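Local coordinates for protein TetR family transcriptional regulator (Rhodococcus erythropolis, PDB 4ZA6) that acts as the transcriptional repressor QsdR, regulating qsdA and hence the degradation of quorum-sensing signals, probably by binding operator DNA, at residues A[24-29]-A[48-53]; A[76-81]-A[125-130]; A[156-161]-A[168-173]. All coordinates share one frame; numbering follows the deposited sequence.

Interaction 1. Residues A[24-29]-A[48-53]; sequences LDMSLL and DELLGT
L50, on helix 48-53, sends CD2 among three side chains of 24-29, namely L24, M26 and L29, and the contact is entirely apolar, with no hydrogen bond crossing it. With CG opposite the backbone N (chi1 180°), L50 leans toward 24-29, and CD2 is the methyl that meets all three. L24 crosses L50 at about a right angle, with its CD2 3.9 Å from L50 CD2, and the same L24 methyl lies 4.1 Å from L51 CB, so one branch rests against two successive residues. M26 comes in at a slant on a chain bent at chi2 and chi3, which places its terminal CE 3.8 Å from L50 CD2. L29 meets L50 tip to tip, L29 CD2 and L50 CD2 being modelled at 3.3 Å, shorter than two methyls normally approach, so the exact spacing is doubtful.

The polar bonds stay within each segment. D25 is the N-cap of helix 26-33: its OD1 accepts from L28 N at 3.1 Å, approached from above the carboxylate plane, and more weakly from S27 N. On the other segment, T53 OG1 donates to E49 O at 3.0 Å and shares that oxygen with T53 N, the two arriving from opposite faces of its plane.

Helices 26-33 and 37-44 correspond to the helix-turn-helix of the TetR family, and helix 47-69 runs from it into the C-terminal domain. Around the leucines, helix 4-19 adds T13 and A14, helix 37-44 adds L40 and V44, and helix 103-111 reaches L51 through V105 and L109.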
# COMPACT_ATOMS: atom_id res chain seq x y z
N LEU A 24 5.52 -3.43 -17.00
CA LEU A 24 6.70 -2.57 -16.84
C LEU A 24 7.91 -3.08 -17.62
O LEU A 24 8.83 -3.67 -17.05
CB LEU A 24 7.04 -2.38 -15.36
CG LEU A 24 7.56 -1.01 -14.96
CD1 LEU A 24 6.40 -0.02 -14.87
CD2 LEU A 24 8.25 -1.08 -13.61
N ASP A 25 7.94 -2.80 -18.92
CA ASP A 25 9.00 -3.21 -19.83
C ASP A 25 10.14 -2.21 -19.70
O ASP A 25 10.00 -1.07 -20.12
CB ASP A 25 8.46 -3.23 -21.27
CG ASP A 25 9.37 -3.88 -22.29
OD1 ASP A 25 10.57 -3.53 -22.33
OD2 ASP A 25 8.88 -4.71 -23.09
N MET A 26 11.26 -2.65 -19.09
CA MET A 26 12.46 -1.84 -18.83
C MET A 26 13.12 -1.29 -20.08
O MET A 26 13.65 -0.17 -20.05
CB MET A 26 13.45 -2.54 -17.89
CG MET A 26 12.90 -2.81 -16.50
SD MET A 26 12.24 -1.35 -15.60
CE MET A 26 13.58 -1.02 -14.50
N SER A 27 13.01 -2.01 -21.21
CA SER A 27 13.53 -1.56 -22.49
C SER A 27 12.66 -0.43 -23.06
O SER A 27 13.20 0.58 -23.52
CB SER A 27 13.64 -2.72 -23.48
OG SER A 27 14.85 -3.42 -23.27
N LEU A 28 11.31 -0.60 -22.99
CA LEU A 28 10.31 0.39 -23.43
C LEU A 28 10.54 1.65 -22.55
O LEU A 28 10.67 2.75 -23.08
CB LEU A 28 8.91 -0.18 -23.17
CG LEU A 28 7.81 -0.04 -24.25
CD1 LEU A 28 6.91 -1.27 -24.26
CD2 LEU A 28 6.92 1.17 -23.98
N LEU A 29 10.65 1.47 -21.21
CA LEU A 29 10.90 2.57 -20.27
C LEU A 29 12.19 3.34 -20.60
O LEU A 29 12.15 4.57 -20.71
CB LEU A 29 10.93 2.05 -18.83
CG LEU A 29 11.18 3.06 -17.69
CD1 LEU A 29 10.31 4.30 -17.81
CD2 LEU A 29 10.85 2.43 -16.38
N ASP A 48 11.52 -5.10 -10.51
CA ASP A 48 10.77 -5.33 -9.28
C ASP A 48 10.92 -4.17 -8.28
O ASP A 48 9.92 -3.74 -7.71
CB ASP A 48 11.09 -6.70 -8.66
CG ASP A 48 10.70 -7.91 -9.51
OD1 ASP A 48 9.95 -7.73 -10.52
OD2 ASP A 48 11.12 -9.04 -9.17
N GLU A 49 12.15 -3.63 -8.14
CA GLU A 49 12.44 -2.49 -7.25
C GLU A 49 11.68 -1.26 -7.71
O GLU A 49 11.11 -0.55 -6.88
CB GLU A 49 13.95 -2.17 -7.23
CG GLU A 49 14.79 -3.23 -6.54
CD GLU A 49 16.27 -2.87 -6.54
OE1 GLU A 49 16.94 -3.12 -7.57
OE2 GLU A 49 16.74 -2.31 -5.53
N LEU A 50 11.65 -1.02 -9.05
CA LEU A 50 10.93 0.11 -9.64
C LEU A 50 9.41 -0.07 -9.49
O LEU A 50 8.74 0.89 -9.13
CB LEU A 50 11.33 0.31 -11.11
CG LEU A 50 10.63 1.45 -11.83
CD1 LEU A 50 10.81 2.81 -11.11
CD2 LEU A 50 11.07 1.52 -13.23
N LEU A 51 8.88 -1.27 -9.73
CA LEU A 51 7.43 -1.51 -9.57
C LEU A 51 7.00 -1.30 -8.12
O LEU A 51 5.98 -0.66 -7.88
CB LEU A 51 6.99 -2.88 -10.13
CG LEU A 51 5.49 -3.20 -10.06
CD1 LEU A 51 4.64 -2.17 -10.85
CD2 LEU A 51 5.21 -4.59 -10.53
N GLY A 52 7.83 -1.75 -7.18
CA GLY A 52 7.59 -1.55 -5.75
C GLY A 52 7.50 -0.07 -5.39
O GLY A 52 6.63 0.32 -4.62
N THR A 53 8.38 0.76 -5.97
CA THR A 53 8.39 2.22 -5.74
C THR A 53 7.12 2.84 -6.27
O THR A 53 6.53 3.67 -5.60
CB THR A 53 9.63 2.83 -6.41
OG1 THR A 53 10.78 2.20 -5.84
CG2 THR A 53 9.71 4.36 -6.26

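Interaction 2. Residues A[76-81]-A[125-130]; sequences EYILDV and AEILQS
I127 faces I78, Y77 and V81 across two nearly antiparallel helices of the all-helical TetR C-terminal domain, the part of these regulators that commonly receives small-molecule effectors. The local axes of 76-81 and 125-130 run at 159° to each other and come within 10.9 Å, and the gap between them is filled by aliphatic side chains and one aromatic ring.

I78 and I127 lie alongside one another, pointing opposite ways. Each has its CG1 branch beside the backbone N and its CG2 anti to it (chi1 -64° for I78 and -73° for I127); the facing atoms differ, however, with I78 CG1 3.8 Å from I127 CG2. Further along its chain, I78 turns its CD1 to L128, which it crosses at about a right angle, CD1 to L128 CD2 being 3.8 Å. L128 leaves its backbone pointing away from helix 76-81, yet the side chain bends back, and CD2 makes the touch.

The other branch of I127 runs toward V81: I127 CD1 and V81 CG1 meet tip to tip at 4.1 Å. Y77 crosses I127 roughly at a right angle, and I127 CG2 lies at the edge of its ring, near the plane, 4.2 Å from CE2. One face of that ring takes V81 CG2 of its own helix, offset toward the rim, while the hydroxyl bonds to the carbonyl of M67 and ties the tyrosine to helix 47-69.

Y63 and M67 of that helix also press on I127, and L181 of helix 170-181 touches I78. Within 125-130, S130 OG folds back to donate to I127 O at 2.9 Å.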
# COMPACT_ATOMS: atom_id res chain seq x y z
N GLU A 76 -12.32 4.49 15.89
CA GLU A 76 -13.37 4.53 14.86
C GLU A 76 -12.86 5.21 13.57
O GLU A 76 -13.22 4.77 12.47
CB GLU A 76 -14.69 5.14 15.39
CG GLU A 76 -14.55 6.18 16.48
CD GLU A 76 -14.61 5.73 17.93
OE1 GLU A 76 -15.74 5.55 18.45
OE2 GLU A 76 -13.54 5.62 18.56
N TYR A 77 -11.99 6.23 13.71
CA TYR A 77 -11.37 6.94 12.58
C TYR A 77 -10.37 6.03 11.90
O TYR A 77 -10.34 5.97 10.67
CB TYR A 77 -10.70 8.25 13.04
CG TYR A 77 -9.82 8.93 12.01
CD1 TYR A 77 -10.37 9.79 11.06
CD2 TYR A 77 -8.44 8.74 12.00
CE1 TYR A 77 -9.56 10.43 10.11
CE2 TYR A 77 -7.63 9.38 11.07
CZ TYR A 77 -8.20 10.21 10.12
OH TYR A 77 -7.40 10.84 9.19
N ILE A 78 -9.52 5.32 12.70
CA ILE A 78 -8.51 4.41 12.18
C ILE A 78 -9.19 3.30 11.41
O ILE A 78 -8.78 2.97 10.30
CB ILE A 78 -7.59 3.87 13.31
CG1 ILE A 78 -6.78 5.03 13.96
CG2 ILE A 78 -6.66 2.77 12.77
CD1 ILE A 78 -6.40 4.79 15.44
N LEU A 79 -10.31 2.77 11.96
CA LEU A 79 -11.08 1.74 11.29
C LEU A 79 -11.65 2.25 9.97
O LEU A 79 -11.58 1.54 8.97
CB LEU A 79 -12.18 1.16 12.19
CG LEU A 79 -11.72 0.13 13.23
CD1 LEU A 79 -12.86 -0.19 14.22
CD2 LEU A 79 -11.32 -1.18 12.58
N ASP A 80 -12.14 3.48 9.96
CA ASP A 80 -12.67 4.08 8.74
C ASP A 80 -11.60 4.26 7.66
O ASP A 80 -11.86 3.96 6.49
CB ASP A 80 -13.36 5.41 9.05
CG ASP A 80 -14.21 5.93 7.91
OD1 ASP A 80 -14.65 5.11 7.07
OD2 ASP A 80 -14.52 7.11 7.91
N VAL A 81 -10.41 4.76 8.03
CA VAL A 81 -9.30 4.96 7.07
C VAL A 81 -8.95 3.61 6.42
O VAL A 81 -8.89 3.54 5.19
CB VAL A 81 -8.05 5.59 7.75
CG1 VAL A 81 -6.81 5.48 6.87
CG2 VAL A 81 -8.31 7.04 8.15
N ALA A 125 1.70 4.49 11.32
CA ALA A 125 2.40 5.00 12.51
C ALA A 125 2.06 6.50 12.74
O ALA A 125 1.83 6.91 13.87
CB ALA A 125 3.92 4.82 12.33
N GLU A 126 2.02 7.28 11.67
CA GLU A 126 1.69 8.71 11.67
C GLU A 126 0.22 8.92 12.12
O GLU A 126 -0.06 9.81 12.94
CB GLU A 126 1.96 9.29 10.28
CG GLU A 126 1.63 10.77 10.12
CD GLU A 126 1.41 11.19 8.69
OE1 GLU A 126 2.02 10.60 7.77
OE2 GLU A 126 0.62 12.15 8.49
N ILE A 127 -0.69 8.10 11.58
CA ILE A 127 -2.12 8.11 11.93
C ILE A 127 -2.27 7.82 13.44
O ILE A 127 -3.00 8.52 14.15
CB ILE A 127 -2.94 7.12 11.07
CG1 ILE A 127 -3.10 7.63 9.62
CG2 ILE A 127 -4.33 6.86 11.69
CD1 ILE A 127 -3.22 6.51 8.55
N LEU A 128 -1.57 6.79 13.92
CA LEU A 128 -1.59 6.39 15.33
C LEU A 128 -1.05 7.49 16.23
O LEU A 128 -1.70 7.82 17.23
CB LEU A 128 -0.81 5.09 15.57
CG LEU A 128 -1.39 3.83 14.92
CD1 LEU A 128 -0.46 2.65 15.08
CD2 LEU A 128 -2.78 3.52 15.45
N GLN A 129 0.08 8.11 15.85
CA GLN A 129 0.70 9.18 16.63
C GLN A 129 -0.21 10.39 16.71
O GLN A 129 -0.34 10.96 17.78
CB GLN A 129 2.08 9.55 16.08
CG GLN A 129 2.85 10.58 16.93
CD GLN A 129 3.22 10.06 18.30
OE1 GLN A 129 2.69 10.49 19.33
NE2 GLN A 129 4.14 9.11 18.34
N SER A 130 -0.85 10.78 15.59
CA SER A 130 -1.76 11.94 15.59
C SER A 130 -2.96 11.69 16.49
O SER A 130 -3.35 12.59 17.22
CB SER A 130 -2.16 12.35 14.18
OG SER A 130 -2.96 11.39 13.51

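Interaction 3. Residues A[156-161]-A[168-173]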
# COMPACT_ATOMS: atom_id res chain seq x y z
N VAL A 156 -2.48 -9.80 4.14
CA VAL A 156 -2.79 -11.16 3.67
C VAL A 156 -4.29 -11.37 3.45
O VAL A 156 -4.68 -12.24 2.67
CB VAL A 156 -2.12 -12.31 4.49
CG1 VAL A 156 -0.61 -12.33 4.27
CG2 VAL A 156 -2.45 -12.19 5.98
N HIS A 157 -5.13 -10.58 4.17
CA HIS A 157 -6.58 -10.65 4.06
C HIS A 157 -7.03 -9.83 2.88
O HIS A 157 -7.86 -10.30 2.10
CB HIS A 157 -7.28 -10.22 5.36
CG HIS A 157 -7.11 -11.22 6.45
ND1 HIS A 157 -7.75 -12.44 6.42
CD2 HIS A 157 -6.31 -11.18 7.54
CE1 HIS A 157 -7.36 -13.08 7.50
NE2 HIS A 157 -6.51 -12.35 8.22
N LEU A 158 -6.48 -8.61 2.73
CA LEU A 158 -6.82 -7.78 1.57
C LEU A 158 -6.55 -8.54 0.27
O LEU A 158 -7.37 -8.52 -0.64
CB LEU A 158 -6.03 -6.47 1.61
CG LEU A 158 -6.19 -5.52 0.42
CD1 LEU A 158 -7.67 -5.21 0.11
CD2 LEU A 158 -5.38 -4.25 0.64
N TYR A 159 -5.40 -9.22 0.20
CA TYR A 159 -4.98 -9.94 -0.99
C TYR A 159 -5.24 -11.44 -0.94
O TYR A 159 -4.60 -12.17 -1.70
CB TYR A 159 -3.49 -9.64 -1.29
CG TYR A 159 -3.18 -8.16 -1.39
CD1 TYR A 159 -3.72 -7.39 -2.41
CD2 TYR A 159 -2.37 -7.53 -0.45
CE1 TYR A 159 -3.48 -6.02 -2.48
CE2 TYR A 159 -2.14 -6.16 -0.50
CZ TYR A 159 -2.67 -5.41 -1.53
OH TYR A 159 -2.44 -4.07 -1.60
N ALA A 160 -6.20 -11.90 -0.10
CA ALA A 160 -6.59 -13.31 0.07
C ALA A 160 -6.86 -14.07 -1.26
O ALA A 160 -6.42 -15.22 -1.33
CB ALA A 160 -7.77 -13.44 1.01
N PRO A 161 -7.46 -13.47 -2.34
CA PRO A 161 -7.62 -14.23 -3.59
C PRO A 161 -6.31 -14.67 -4.25
O PRO A 161 -6.30 -15.71 -4.91
CB PRO A 161 -8.43 -13.30 -4.48
CG PRO A 161 -9.05 -12.32 -3.56
CD PRO A 161 -8.05 -12.12 -2.48
N ALA A 168 -11.36 -10.75 -1.21
CA ALA A 168 -10.61 -9.88 -0.31
C ALA A 168 -11.36 -9.96 1.01
O ALA A 168 -12.58 -9.77 1.03
CB ALA A 168 -10.62 -8.45 -0.83
N GLU A 169 -10.66 -10.31 2.10
CA GLU A 169 -11.28 -10.47 3.42
C GLU A 169 -11.20 -9.17 4.23
O GLU A 169 -10.51 -9.12 5.26
CB GLU A 169 -10.67 -11.66 4.15
CG GLU A 169 -10.84 -12.96 3.38
CD GLU A 169 -9.98 -14.12 3.85
OE1 GLU A 169 -10.18 -15.24 3.33
OE2 GLU A 169 -9.04 -13.90 4.64
N ILE A 170 -11.90 -8.13 3.77
CA ILE A 170 -11.88 -6.80 4.39
C ILE A 170 -12.41 -6.77 5.83
O ILE A 170 -11.74 -6.22 6.70
CB ILE A 170 -12.44 -5.69 3.45
CG1 ILE A 170 -11.63 -5.66 2.13
CG2 ILE A 170 -12.44 -4.29 4.14
CD1 ILE A 170 -12.22 -4.86 1.00
N GLU A 171 -13.58 -7.40 6.09
CA GLU A 171 -14.17 -7.44 7.42
C GLU A 171 -13.30 -8.14 8.43
O GLU A 171 -13.22 -7.69 9.56
CB GLU A 171 -15.60 -8.01 7.42
CG GLU A 171 -16.60 -7.05 6.79
CD GLU A 171 -16.73 -5.65 7.37
OE1 GLU A 171 -17.05 -4.73 6.60
OE2 GLU A 171 -16.52 -5.47 8.59
N THR A 172 -12.66 -9.23 8.03
CA THR A 172 -11.73 -9.96 8.91
C THR A 172 -10.52 -9.09 9.20
O THR A 172 -10.07 -9.07 10.33
CB THR A 172 -11.36 -11.33 8.30
OG1 THR A 172 -12.54 -12.11 8.16
CG2 THR A 172 -10.38 -12.09 9.16
N ALA A 173 -10.03 -8.34 8.22
CA ALA A 173 -8.87 -7.46 8.45
C ALA A 173 -9.26 -6.36 9.44
O ALA A 173 -8.48 -6.06 10.35
CB ALA A 173 -8.36 -6.87 7.14
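H157 donates from ND1 to E169 OE2, a short bond of 2.6 Å with an N-H...O angle of 155°. The oxygen sits close to the plane of the imidazole and is approached nearly along its C-O axis, although ring and carboxylate planes are 38° apart. E169 is extended beyond CG (chi2 165°), which carries OE2 out to the edge of the H157 ring. T172 lays CG2 over one face of the ring, 3.9 Å from its centroid, a CH-pi contact set toward the rim. A160 CB rests 3.7 Å from E169 CD, against the carboxylate carbon.

The backbone repeats the pairing: E169 N donates to H157 O at 2.8 Å from above the carbonyl plane. The two bonds between H157 and E169 fasten the C-terminal end of helix 143-158 to the start of helix 170-181, the last two helices of the TetR C-terminal domain, with E169 as N-cap residue. A160 N reaches H157 O from the other face at 3.2 Å, a bond local to the end of the first helix.

Farther out, A168 CB packs 3.3 Å from L158 O, and P161 CG abuts A168 N. R165, in the connecting loop, makes a long, weak ion pair with E169 OE2. Helix 74-90 backs A168 and I170 through E90 and A173 through M86.

How the interactions relate
Interaction 1 belongs to the end of the chain that, as in other TetR regulators, probably binds DNA, whereas interactions 2 and 3 both lie in the C-terminal domain, and none of the three touches another. Interaction 1 is centred 32 Å from interaction 2 and 27 Å from interaction 3; the latter two are 19 Å apart between centres and about 6 Å at their nearest atoms. Shared helices connect them. Helix 47-69 reaches from interaction 1 to interaction 2. Helix 103-111 packs on L51 and also on V156 and Y159. Helix 74-90 carries segment 76-81 and also packs on segment 168-173.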